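Local coordinates for protein monovalent Na+/H+ antiporter subunit A (PDB 7D3U) that probably takes part in exchanging sodium ions for protons across the cell membrane, as one subunit of the multisubunit Mrp antiporter complex, at residues I13-P18 and Y105-L110; G25-W30 and S92-G98; V86-Y90 and S330-M334; P152-T156 and W222-V228. All coordinates share one frame; numbering follows the deposited sequence.

The four contacts show how a helical membrane protein ties distant parts of its chain together. Contacts 1, 2 and 3 form a touching group: helix 102-119 of contact 1 packs on helix 71-94, which contacts 2 and 3 share, and their centres lie about 13 to 17 Å apart. Contact 2 is nested within the loop closed by contact 1, whereas contact 3 crosses both, linking this early region to helix 312-341. Contact 4 follows contacts 1 and 2 in series but sits inside the loop closed by contact 3, meeting it where Phe333 packs on Met227, with centres about 20 Å apart. The amino-terminal helices are thus bound to the antiporter-family helices that follow.

Contact 1 (I13-P18 and Y105-L110); sequences IAAISP and YGLMTL. With LMT (dodecyl-beta-D-maltoside), chain T.
Tyr105, the one flat side chain here, meets Ser17 with its stem, CB against CB at 4.1 Å. From there the side chain leads away from helix 2-23, touching Leu32 of helix 29-45 and Ser91 of helix 71-94, and its hydroxyl probably hydrogen-bonds to Arg26 O; what faces helix 2-23 is mostly small. Ala14 turns its CB into the other helix, 3.9 Å from Leu110 CB, with Thr109 OG1 beside it. Ser17 lays its hydroxyl over the backbone of Gly106, OG being 3.2 Å from Gly106 CA, where no side chain intervenes. Both hydroxyls look back to their own helices. Thr109 OG1 gives a bond of 2.9 Å to Tyr105 O, which also accepts Thr109 N. Ser17 OG, set between the backbone N and the carbonyl carbon (chi1 64°), bonds to Ala14 O at 3.0 Å, a carbonyl that Pro18, lacking an amide hydrogen, cannot serve. An alanine here would lack the hydroxyl, so Ala14 O would probably lose its donor at the kink and a small gap would be likely to open over Gly106. A detergent dodecyl chain runs along one border, its C9 at 3.7 Å from Pro18 CG. With segment axes 7.9 Å apart and inclined at 164°, this is close antiparallel packing of membrane helices through small residues, with Ser and Thr hydroxyls bonded to the preceding turn.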
# COMPACT_ATOMS: atom_id res chain seq x y z
N ILE B 13 -31.62 -27.88 -12.98
CA ILE B 13 -32.53 -27.34 -13.98
C ILE B 13 -32.01 -26.02 -14.52
O ILE B 13 -32.00 -25.78 -15.73
CB ILE B 13 -33.94 -27.19 -13.39
CG1 ILE B 13 -34.58 -28.56 -13.18
CG2 ILE B 13 -34.81 -26.34 -14.30
CD1 ILE B 13 -35.91 -28.51 -12.48
N ALA B 14 -31.55 -25.14 -13.62
CA ALA B 14 -30.97 -23.88 -14.06
C ALA B 14 -29.65 -24.09 -14.78
O ALA B 14 -29.32 -23.34 -15.71
CB ALA B 14 -30.77 -22.95 -12.86
N ALA B 15 -28.89 -25.10 -14.38
CA ALA B 15 -27.64 -25.40 -15.07
C ALA B 15 -27.90 -25.86 -16.51
O ALA B 15 -27.11 -25.55 -17.41
CB ALA B 15 -26.86 -26.47 -14.31
N ILE B 16 -28.99 -26.59 -16.73
CA ILE B 16 -29.27 -27.15 -18.05
C ILE B 16 -30.16 -26.26 -18.91
O ILE B 16 -30.25 -26.49 -20.13
CB ILE B 16 -29.93 -28.54 -17.92
CG1 ILE B 16 -29.58 -29.41 -19.13
CG2 ILE B 16 -31.44 -28.42 -17.78
CD1 ILE B 16 -30.21 -30.78 -19.09
N SER B 17 -30.80 -25.25 -18.33
CA SER B 17 -31.72 -24.40 -19.08
C SER B 17 -31.07 -23.62 -20.22
O SER B 17 -31.72 -23.42 -21.25
CB SER B 17 -32.42 -23.43 -18.12
OG SER B 17 -31.51 -22.54 -17.52
N PRO B 18 -29.82 -23.14 -20.11
CA PRO B 18 -29.21 -22.50 -21.29
C PRO B 18 -29.01 -23.46 -22.45
O PRO B 18 -29.17 -23.06 -23.61
CB PRO B 18 -27.87 -21.98 -20.74
CG PRO B 18 -28.09 -21.83 -19.29
CD PRO B 18 -28.97 -22.97 -18.91
N TYR B 105 -33.72 -17.76 -19.30
CA TYR B 105 -34.13 -19.00 -18.64
C TYR B 105 -33.16 -19.37 -17.52
O TYR B 105 -33.58 -19.78 -16.44
CB TYR B 105 -34.24 -20.12 -19.66
CG TYR B 105 -35.48 -20.02 -20.51
CD1 TYR B 105 -36.73 -20.29 -19.98
CD2 TYR B 105 -35.40 -19.64 -21.84
CE1 TYR B 105 -37.87 -20.19 -20.76
CE2 TYR B 105 -36.53 -19.54 -22.62
CZ TYR B 105 -37.76 -19.82 -22.07
OH TYR B 105 -38.89 -19.72 -22.85
N GLY B 106 -31.86 -19.25 -17.78
CA GLY B 106 -30.87 -19.54 -16.75
C GLY B 106 -31.01 -18.69 -15.51
O GLY B 106 -30.46 -19.05 -14.46
N LEU B 107 -31.73 -17.58 -15.60
CA LEU B 107 -32.03 -16.75 -14.44
C LEU B 107 -33.41 -17.03 -13.87
O LEU B 107 -33.56 -17.14 -12.65
CB LEU B 107 -31.92 -15.27 -14.81
CG LEU B 107 -30.50 -14.73 -14.98
CD1 LEU B 107 -30.54 -13.27 -15.37
CD2 LEU B 107 -29.72 -14.93 -13.71
N MET B 108 -34.42 -17.16 -14.73
CA MET B 108 -35.78 -17.36 -14.24
C MET B 108 -35.96 -18.74 -13.61
O MET B 108 -36.90 -18.93 -12.83
CB MET B 108 -36.78 -17.15 -15.37
CG MET B 108 -37.11 -15.70 -15.62
SD MET B 108 -38.21 -15.04 -14.36
CE MET B 108 -39.56 -16.20 -14.50
N THR B 109 -35.10 -19.70 -13.94
CA THR B 109 -35.12 -20.99 -13.26
C THR B 109 -34.16 -21.01 -12.07
O THR B 109 -34.42 -21.70 -11.08
CB THR B 109 -34.76 -22.12 -14.23
OG1 THR B 109 -33.38 -22.02 -14.59
CG2 THR B 109 -35.61 -22.03 -15.48
N LEU B 110 -33.05 -20.27 -12.15
CA LEU B 110 -32.22 -20.08 -10.97
C LEU B 110 -32.95 -19.27 -9.92
O LEU B 110 -32.69 -19.42 -8.72
CB LEU B 110 -30.91 -19.41 -11.35
CG LEU B 110 -29.86 -19.23 -10.26
CD1 LEU B 110 -28.51 -19.69 -10.75
CD2 LEU B 110 -29.80 -17.78 -9.81
C1 LMT T . -27.01 -15.49 -24.90
C2 LMT T . -26.62 -16.75 -24.20
C3 LMT T . -26.07 -16.61 -22.81
C4 LMT T . -25.68 -17.98 -22.34
C5 LMT T . -25.30 -17.94 -20.90
C6 LMT T . -26.50 -17.94 -20.01
C7 LMT T . -26.09 -17.66 -18.60
C8 LMT T . -27.19 -18.05 -17.68
C9 LMT T . -26.92 -19.30 -16.90
C10 LMT T . -27.39 -19.05 -15.49
C11 LMT T . -27.42 -20.31 -14.69
C12 LMT T . -26.06 -20.73 -14.27

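Contact 2 (G25-W30 and S92-G98); sequences GRDAGW and SRYLGRG. With LMT (dodecyl-beta-D-maltoside), chain Y; LMT (dodecyl-beta-D-maltoside), chain X.
Ser92 enters the contact between Arg26 and Trp30. With OG anti to its own N (chi1 178°), the hydroxyl lies over one face of the indole and donates to Arg26 O at 3.1 Å, while Ser92 CB makes a CH-pi contact, 3.9 Å from the centroid of the Trp30 five-membered ring. A detergent dodecyl chain covers the opposite indole face, and a second one reaches the ring edge at Trp30 CZ3. An alanine in place of Trp30 would remove this flat spacer and would probably open a gap between Ser92 and the detergent chains. Arg93 starts away from the other segment but bends at chi2, so that its guanidinium returns to form a salt bridge, Asp27 OD1 to Arg93 NH2, at 3.2 Å. Its NH1 lies at the indole edge.

Here helix 71-94 ends, with Leu95 the first residue to leave helical geometry, and across the contact a type I beta turn from Arg26 to Gly29 leads into helix 29-45. The extended Arg26 chain reaches across to this helix end: Arg26 NH2 bonds to Leu95 O at 2.8 Å, nearly straight (160°) and within the guanidinium plane. Arg97, centre of an inverse gamma turn, lays its CG over one face of that guanidinium, 3.7 Å from Arg26 CZ; Arg93 CD lies over the opposite one. Three positive groups thus crowd together; Asp27 pairs with Arg93 alone among them, and its charge may offset part of the repulsion between Arg93 and Arg26. Gly98 O finally receives a CA-H...O contact from Gly25 CA, 3.2 Å away.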
# COMPACT_ATOMS: atom_id res chain seq x y z
N GLY B 25 -35.22 -22.67 -29.35
CA GLY B 25 -35.10 -21.23 -29.23
C GLY B 25 -35.91 -20.64 -28.09
O GLY B 25 -35.35 -20.14 -27.12
N ARG B 26 -37.24 -20.70 -28.20
CA ARG B 26 -38.12 -20.28 -27.13
C ARG B 26 -38.96 -21.41 -26.56
O ARG B 26 -39.52 -21.25 -25.47
CB ARG B 26 -39.05 -19.16 -27.59
CG ARG B 26 -40.12 -19.61 -28.57
CD ARG B 26 -41.02 -18.46 -28.97
NE ARG B 26 -42.11 -18.90 -29.84
CZ ARG B 26 -43.10 -18.11 -30.24
NH1 ARG B 26 -44.05 -18.59 -31.02
NH2 ARG B 26 -43.14 -16.84 -29.86
N ASP B 27 -39.07 -22.54 -27.26
CA ASP B 27 -39.82 -23.68 -26.75
C ASP B 27 -39.15 -24.33 -25.55
O ASP B 27 -39.74 -25.24 -24.96
CB ASP B 27 -40.01 -24.73 -27.85
CG ASP B 27 -40.52 -24.12 -29.14
OD1 ASP B 27 -41.23 -23.10 -29.08
OD2 ASP B 27 -40.21 -24.67 -30.22
N ALA B 28 -37.95 -23.89 -25.17
CA ALA B 28 -37.29 -24.43 -23.99
C ALA B 28 -38.08 -24.16 -22.72
O ALA B 28 -37.84 -24.81 -21.70
CB ALA B 28 -35.89 -23.85 -23.85
N GLY B 29 -39.02 -23.22 -22.76
CA GLY B 29 -39.91 -23.02 -21.63
C GLY B 29 -40.91 -24.13 -21.42
O GLY B 29 -41.54 -24.17 -20.36
N TRP B 30 -41.07 -25.03 -22.39
CA TRP B 30 -41.99 -26.15 -22.25
C TRP B 30 -41.39 -27.26 -21.40
O TRP B 30 -42.07 -27.76 -20.49
CB TRP B 30 -42.42 -26.68 -23.62
CG TRP B 30 -43.42 -25.82 -24.32
CD1 TRP B 30 -43.31 -25.32 -25.59
CD2 TRP B 30 -44.67 -25.35 -23.81
NE1 TRP B 30 -44.42 -24.57 -25.90
CE2 TRP B 30 -45.27 -24.58 -24.82
CE3 TRP B 30 -45.35 -25.52 -22.60
CZ2 TRP B 30 -46.51 -23.97 -24.66
CZ3 TRP B 30 -46.57 -24.91 -22.44
CH2 TRP B 30 -47.14 -24.14 -23.46
N SER B 92 -42.73 -19.51 -22.85
CA SER B 92 -42.37 -20.25 -24.06
C SER B 92 -43.08 -19.69 -25.28
O SER B 92 -42.59 -19.83 -26.41
CB SER B 92 -42.69 -21.73 -23.90
OG SER B 92 -42.38 -22.43 -25.08
N ARG B 93 -44.25 -19.07 -25.09
CA ARG B 93 -44.97 -18.42 -26.17
C ARG B 93 -44.90 -16.90 -26.12
O ARG B 93 -45.20 -16.25 -27.13
CB ARG B 93 -46.44 -18.85 -26.17
CG ARG B 93 -46.70 -20.20 -26.80
CD ARG B 93 -45.92 -20.36 -28.09
NE ARG B 93 -45.84 -21.76 -28.50
CZ ARG B 93 -44.86 -22.26 -29.25
NH1 ARG B 93 -44.87 -23.54 -29.58
NH2 ARG B 93 -43.88 -21.48 -29.68
N TYR B 94 -44.53 -16.32 -24.98
CA TYR B 94 -44.43 -14.86 -24.89
C TYR B 94 -43.20 -14.35 -25.63
O TYR B 94 -43.28 -13.39 -26.40
CB TYR B 94 -44.40 -14.42 -23.43
CG TYR B 94 -43.91 -13.01 -23.23
CD1 TYR B 94 -44.76 -11.93 -23.36
CD2 TYR B 94 -42.58 -12.76 -22.91
CE1 TYR B 94 -44.31 -10.64 -23.18
CE2 TYR B 94 -42.12 -11.47 -22.73
CZ TYR B 94 -42.99 -10.42 -22.86
OH TYR B 94 -42.54 -9.13 -22.68
N LEU B 95 -42.04 -14.97 -25.39
CA LEU B 95 -40.80 -14.50 -25.98
C LEU B 95 -40.86 -14.59 -27.50
O LEU B 95 -41.59 -15.40 -28.07
CB LEU B 95 -39.62 -15.32 -25.46
CG LEU B 95 -39.36 -15.28 -23.95
CD1 LEU B 95 -38.10 -16.06 -23.62
CD2 LEU B 95 -39.24 -13.85 -23.47
N GLY B 96 -40.08 -13.73 -28.15
CA GLY B 96 -40.02 -13.74 -29.60
C GLY B 96 -39.36 -14.99 -30.14
O GLY B 96 -38.68 -15.73 -29.43
N ARG B 97 -39.57 -15.22 -31.43
CA ARG B 97 -39.02 -16.41 -32.11
C ARG B 97 -37.53 -16.21 -32.35
O ARG B 97 -37.04 -16.11 -33.48
CB ARG B 97 -39.77 -16.67 -33.40
CG ARG B 97 -41.15 -17.27 -33.21
CD ARG B 97 -42.24 -16.24 -33.50
NE ARG B 97 -43.57 -16.83 -33.47
CZ ARG B 97 -44.12 -17.50 -34.48
NH1 ARG B 97 -43.45 -17.67 -35.61
NH2 ARG B 97 -45.34 -18.00 -34.36
N GLY B 98 -36.79 -16.15 -31.24
CA GLY B 98 -35.35 -16.01 -31.28
C GLY B 98 -34.64 -17.32 -30.99
O GLY B 98 -35.25 -18.34 -30.67
C1 LMT Y . -46.02 -28.90 -20.73
C2 LMT Y . -46.72 -29.27 -22.00
C3 LMT Y . -45.94 -29.13 -23.26
C4 LMT Y . -46.92 -29.02 -24.39
C5 LMT Y . -46.22 -28.58 -25.63
C6 LMT Y . -47.15 -27.92 -26.60
C7 LMT Y . -46.37 -27.28 -27.71
C8 LMT Y . -47.29 -27.00 -28.85
C9 LMT Y . -46.62 -26.41 -30.05
C10 LMT Y . -45.71 -27.46 -30.62
C11 LMT Y . -45.31 -27.14 -32.03
C12 LMT Y . -44.32 -26.02 -32.07
C1 LMT X . -48.45 -25.96 -16.36
C2 LMT X . -48.66 -25.94 -17.79
C3 LMT X . -49.59 -25.27 -18.55
C4 LMT X . -50.08 -25.58 -19.86
C5 LMT X . -49.57 -25.40 -21.14
C6 LMT X . -50.67 -25.63 -21.73
C7 LMT X . -50.03 -25.73 -22.88
C8 LMT X . -50.35 -26.52 -23.97
C9 LMT X . -51.31 -26.21 -24.99
C10 LMT X . -51.26 -26.24 -26.53
C11 LMT X . -52.37 -27.02 -27.27
C12 LMT X . -52.65 -26.85 -28.73

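Contact 3 (V86-Y90 and S330-M334); sequences VVMAY and SSLFM
A Met-aromatic contact between Met334 and Tyr90 joins two membrane helices, 71-94 and 312-341, that run almost parallel, their short segments inclined by 9°. The axes stand 11.4 Å apart, too far for backbones to meet, and long side chains bridge the interval. Met334 does most of this. Its CG lies over the centre of the Tyr90 ring in a CH-pi contact, 3.7 Å from the centroid and 14° off the normal. The sulfur sits farther along, oblique to the ring and beside its stem, with Met334 SD 3.6 Å from Tyr90 CB. The two side chains slide past one another in opposite directions, each reaching toward the other's helix, and the hydroxyl end of the ring comes up to the methionine backbone, Tyr90 CE1 lying 3.3 Å from Met334 O. Elsewhere the same tyrosine meets the ring of Phe455, and Met334 packs on Ala459 and Pro462 of helix 457-471, so the pair is enclosed within the helical bundle. Val87 adds a looser apolar touch to the sulfur. Beyond the sulfur the methionine chain bends (chi3 -64°), and this turn brings its terminal methyl up to helix 71-94, where Met334 CE meets Val86 CG1 at 4.0 Å.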
# COMPACT_ATOMS: atom_id res chain seq x y z
N VAL B 86 -45.87 -22.39 -14.45
CA VAL B 86 -46.85 -21.74 -15.31
C VAL B 86 -46.24 -20.54 -16.01
O VAL B 86 -46.59 -20.23 -17.16
CB VAL B 86 -48.11 -21.37 -14.50
CG1 VAL B 86 -49.10 -20.59 -15.35
CG2 VAL B 86 -48.76 -22.62 -13.94
N VAL B 87 -45.27 -19.87 -15.38
CA VAL B 87 -44.62 -18.74 -16.02
C VAL B 87 -43.69 -19.22 -17.13
O VAL B 87 -43.55 -18.55 -18.16
CB VAL B 87 -43.89 -17.87 -14.98
CG1 VAL B 87 -42.83 -17.02 -15.63
CG2 VAL B 87 -44.89 -16.99 -14.25
N MET B 88 -43.06 -20.38 -16.96
CA MET B 88 -42.28 -20.94 -18.05
C MET B 88 -43.18 -21.34 -19.22
O MET B 88 -42.84 -21.09 -20.38
CB MET B 88 -41.48 -22.15 -17.57
CG MET B 88 -40.43 -21.82 -16.54
SD MET B 88 -39.48 -20.36 -16.97
CE MET B 88 -38.64 -20.12 -15.42
N ALA B 89 -44.32 -21.95 -18.92
CA ALA B 89 -45.26 -22.32 -19.97
C ALA B 89 -45.79 -21.10 -20.70
O ALA B 89 -46.09 -21.16 -21.90
CB ALA B 89 -46.41 -23.14 -19.39
N TYR B 90 -45.93 -19.97 -20.00
CA TYR B 90 -46.39 -18.74 -20.64
C TYR B 90 -45.26 -18.07 -21.42
O TYR B 90 -45.50 -17.51 -22.50
CB TYR B 90 -46.96 -17.80 -19.58
CG TYR B 90 -47.06 -16.36 -20.00
CD1 TYR B 90 -48.15 -15.90 -20.73
CD2 TYR B 90 -46.07 -15.45 -19.65
CE1 TYR B 90 -48.24 -14.58 -21.10
CE2 TYR B 90 -46.16 -14.13 -20.02
CZ TYR B 90 -47.25 -13.70 -20.75
OH TYR B 90 -47.34 -12.39 -21.12
N SER B 330 -50.22 -13.25 -10.63
CA SER B 330 -49.53 -13.93 -11.72
C SER B 330 -50.40 -13.97 -12.97
O SER B 330 -49.94 -13.66 -14.07
CB SER B 330 -49.15 -15.35 -11.29
OG SER B 330 -48.81 -16.14 -12.42
N SER B 331 -51.68 -14.33 -12.81
CA SER B 331 -52.55 -14.38 -13.97
C SER B 331 -52.80 -12.99 -14.55
O SER B 331 -52.88 -12.84 -15.77
CB SER B 331 -53.87 -15.04 -13.61
OG SER B 331 -54.87 -14.08 -13.37
N LEU B 332 -52.88 -11.96 -13.70
CA LEU B 332 -53.05 -10.60 -14.20
C LEU B 332 -51.85 -10.14 -15.00
O LEU B 332 -52.00 -9.51 -16.05
CB LEU B 332 -53.30 -9.65 -13.03
CG LEU B 332 -54.76 -9.40 -12.67
CD1 LEU B 332 -54.85 -8.30 -11.65
CD2 LEU B 332 -55.54 -9.03 -13.92
N PHE B 333 -50.64 -10.44 -14.52
CA PHE B 333 -49.44 -10.07 -15.25
C PHE B 333 -49.37 -10.80 -16.58
O PHE B 333 -49.07 -10.20 -17.62
CB PHE B 333 -48.20 -10.36 -14.42
CG PHE B 333 -47.71 -9.18 -13.65
CD1 PHE B 333 -47.27 -8.06 -14.31
CD2 PHE B 333 -47.70 -9.20 -12.27
CE1 PHE B 333 -46.82 -6.97 -13.61
CE2 PHE B 333 -47.25 -8.11 -11.57
CZ PHE B 333 -46.81 -6.99 -12.24
N MET B 334 -49.64 -12.11 -16.58
CA MET B 334 -49.59 -12.85 -17.83
C MET B 334 -50.67 -12.39 -18.80
O MET B 334 -50.45 -12.40 -20.01
CB MET B 334 -49.71 -14.35 -17.54
CG MET B 334 -48.47 -14.93 -16.87
SD MET B 334 -48.59 -16.69 -16.58
CE MET B 334 -49.96 -16.73 -15.43

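Contact 4 (P152-T156 and W222-V228); sequences PAVRT and WLPDAMV
Arg155 and Asp225 join helix 150-164 to the non-regular segment 222-228 in a salt bridge within the antiporter-family membrane region, just ahead of helix 231-240. From CB, which points toward that segment, the arginine chain runs extended through CG to CD and then bends (chi3 -80°), bringing the edge of its guanidinium to the acid. Arg155 NE gives Asp225 OD2 a weak hydrogen bond of 3.4 Å, bent to 148°. NH2 stands nearby, 3.6 Å from the same Asp225 OD2, and the guanidinium and carboxylate planes are only 14° apart. At the tip NH1 turns to a stronger partner, Asp544 of helix 543-558, so the arginine is shared by two acids and its positive charge is probably well balanced. The arginine side chain also packs on Pro124 of the neighbouring subunit C. One turn back along the helix, Pro152 supplies the apolar part: its CB lies 3.8 Å from Asp225 O, and its CG meets Val228 CG2 at 4.0 Å. Thr156 closes the other end, crossing Trp222 at about a right angle. Its hydroxyl, weakly bonded to Pro152 O, approaches the indole obliquely, Thr156 OG1 lying 3.4 Å from Trp222 CE3.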
# COMPACT_ATOMS: atom_id res chain seq x y z
N PRO B 152 -32.94 1.12 -12.31
CA PRO B 152 -33.86 0.38 -11.43
C PRO B 152 -33.25 -0.89 -10.87
O PRO B 152 -33.53 -1.23 -9.71
CB PRO B 152 -35.05 0.08 -12.34
CG PRO B 152 -35.05 1.19 -13.30
CD PRO B 152 -33.61 1.46 -13.58
N ALA B 153 -32.42 -1.59 -11.63
CA ALA B 153 -31.78 -2.79 -11.10
C ALA B 153 -30.80 -2.44 -9.99
O ALA B 153 -30.73 -3.14 -8.98
CB ALA B 153 -31.07 -3.54 -12.22
N VAL B 154 -30.03 -1.36 -10.17
CA VAL B 154 -29.10 -0.94 -9.13
C VAL B 154 -29.85 -0.57 -7.86
O VAL B 154 -29.46 -0.96 -6.75
CB VAL B 154 -28.22 0.22 -9.63
CG1 VAL B 154 -27.58 0.94 -8.47
CG2 VAL B 154 -27.17 -0.29 -10.59
N ARG B 155 -30.95 0.17 -8.00
CA ARG B 155 -31.71 0.56 -6.82
C ARG B 155 -32.37 -0.64 -6.16
O ARG B 155 -32.43 -0.72 -4.93
CB ARG B 155 -32.75 1.61 -7.20
CG ARG B 155 -32.13 2.90 -7.69
CD ARG B 155 -33.17 3.98 -7.85
NE ARG B 155 -33.91 3.85 -9.09
CZ ARG B 155 -33.84 4.71 -10.10
NH1 ARG B 155 -33.05 5.77 -10.01
NH2 ARG B 155 -34.55 4.51 -11.20
N THR B 156 -32.86 -1.60 -6.96
CA THR B 156 -33.42 -2.82 -6.40
C THR B 156 -32.38 -3.59 -5.60
O THR B 156 -32.65 -4.01 -4.47
CB THR B 156 -34.00 -3.68 -7.52
OG1 THR B 156 -35.28 -3.17 -7.91
CG2 THR B 156 -34.16 -5.12 -7.05
N TRP B 222 -38.89 0.59 -5.19
CA TRP B 222 -38.12 -0.24 -6.12
C TRP B 222 -38.99 -1.21 -6.90
O TRP B 222 -38.49 -1.80 -7.87
CB TRP B 222 -37.01 -1.00 -5.40
CG TRP B 222 -37.47 -2.07 -4.46
CD1 TRP B 222 -37.63 -1.97 -3.12
CD2 TRP B 222 -37.82 -3.42 -4.80
NE1 TRP B 222 -38.06 -3.16 -2.59
CE2 TRP B 222 -38.19 -4.07 -3.61
CE3 TRP B 222 -37.86 -4.14 -6.00
CZ2 TRP B 222 -38.59 -5.40 -3.58
CZ3 TRP B 222 -38.26 -5.46 -5.96
CH2 TRP B 222 -38.62 -6.07 -4.76
N LEU B 223 -40.24 -1.42 -6.51
CA LEU B 223 -41.16 -2.27 -7.25
C LEU B 223 -41.77 -1.53 -8.44
O LEU B 223 -41.84 -2.10 -9.54
CB LEU B 223 -42.26 -2.79 -6.32
CG LEU B 223 -42.79 -4.20 -6.60
CD1 LEU B 223 -41.65 -5.14 -6.92
CD2 LEU B 223 -43.59 -4.70 -5.42
N PRO B 224 -42.24 -0.28 -8.29
CA PRO B 224 -42.85 0.40 -9.44
C PRO B 224 -41.92 0.62 -10.61
O PRO B 224 -42.39 0.67 -11.75
CB PRO B 224 -43.32 1.73 -8.84
CG PRO B 224 -43.56 1.43 -7.42
CD PRO B 224 -42.44 0.51 -7.06
N ASP B 225 -40.61 0.76 -10.39
CA ASP B 225 -39.69 0.98 -11.49
C ASP B 225 -39.05 -0.30 -12.01
O ASP B 225 -38.73 -0.38 -13.20
CB ASP B 225 -38.59 1.98 -11.10
CG ASP B 225 -37.81 1.53 -9.89
OD1 ASP B 225 -38.15 0.48 -9.31
OD2 ASP B 225 -36.83 2.22 -9.52
N ALA B 226 -38.91 -1.32 -11.17
CA ALA B 226 -38.42 -2.62 -11.63
C ALA B 226 -39.39 -3.23 -12.64
O ALA B 226 -39.13 -4.30 -13.19
CB ALA B 226 -38.21 -3.57 -10.46
N MET B 227 -40.51 -2.54 -12.87
CA MET B 227 -41.43 -2.91 -13.94
C MET B 227 -40.83 -2.72 -15.32
O MET B 227 -41.44 -3.14 -16.30
CB MET B 227 -42.71 -2.10 -13.81
CG MET B 227 -43.40 -2.25 -12.47
SD MET B 227 -43.78 -3.97 -12.10
CE MET B 227 -44.60 -4.45 -13.61
N VAL B 228 -39.65 -2.09 -15.42
CA VAL B 228 -39.00 -1.95 -16.72
C VAL B 228 -38.62 -3.31 -17.31
O VAL B 228 -38.37 -3.41 -18.51
CB VAL B 228 -37.75 -1.06 -16.60
CG1 VAL B 228 -38.16 0.36 -16.26
CG2 VAL B 228 -36.83 -1.61 -15.53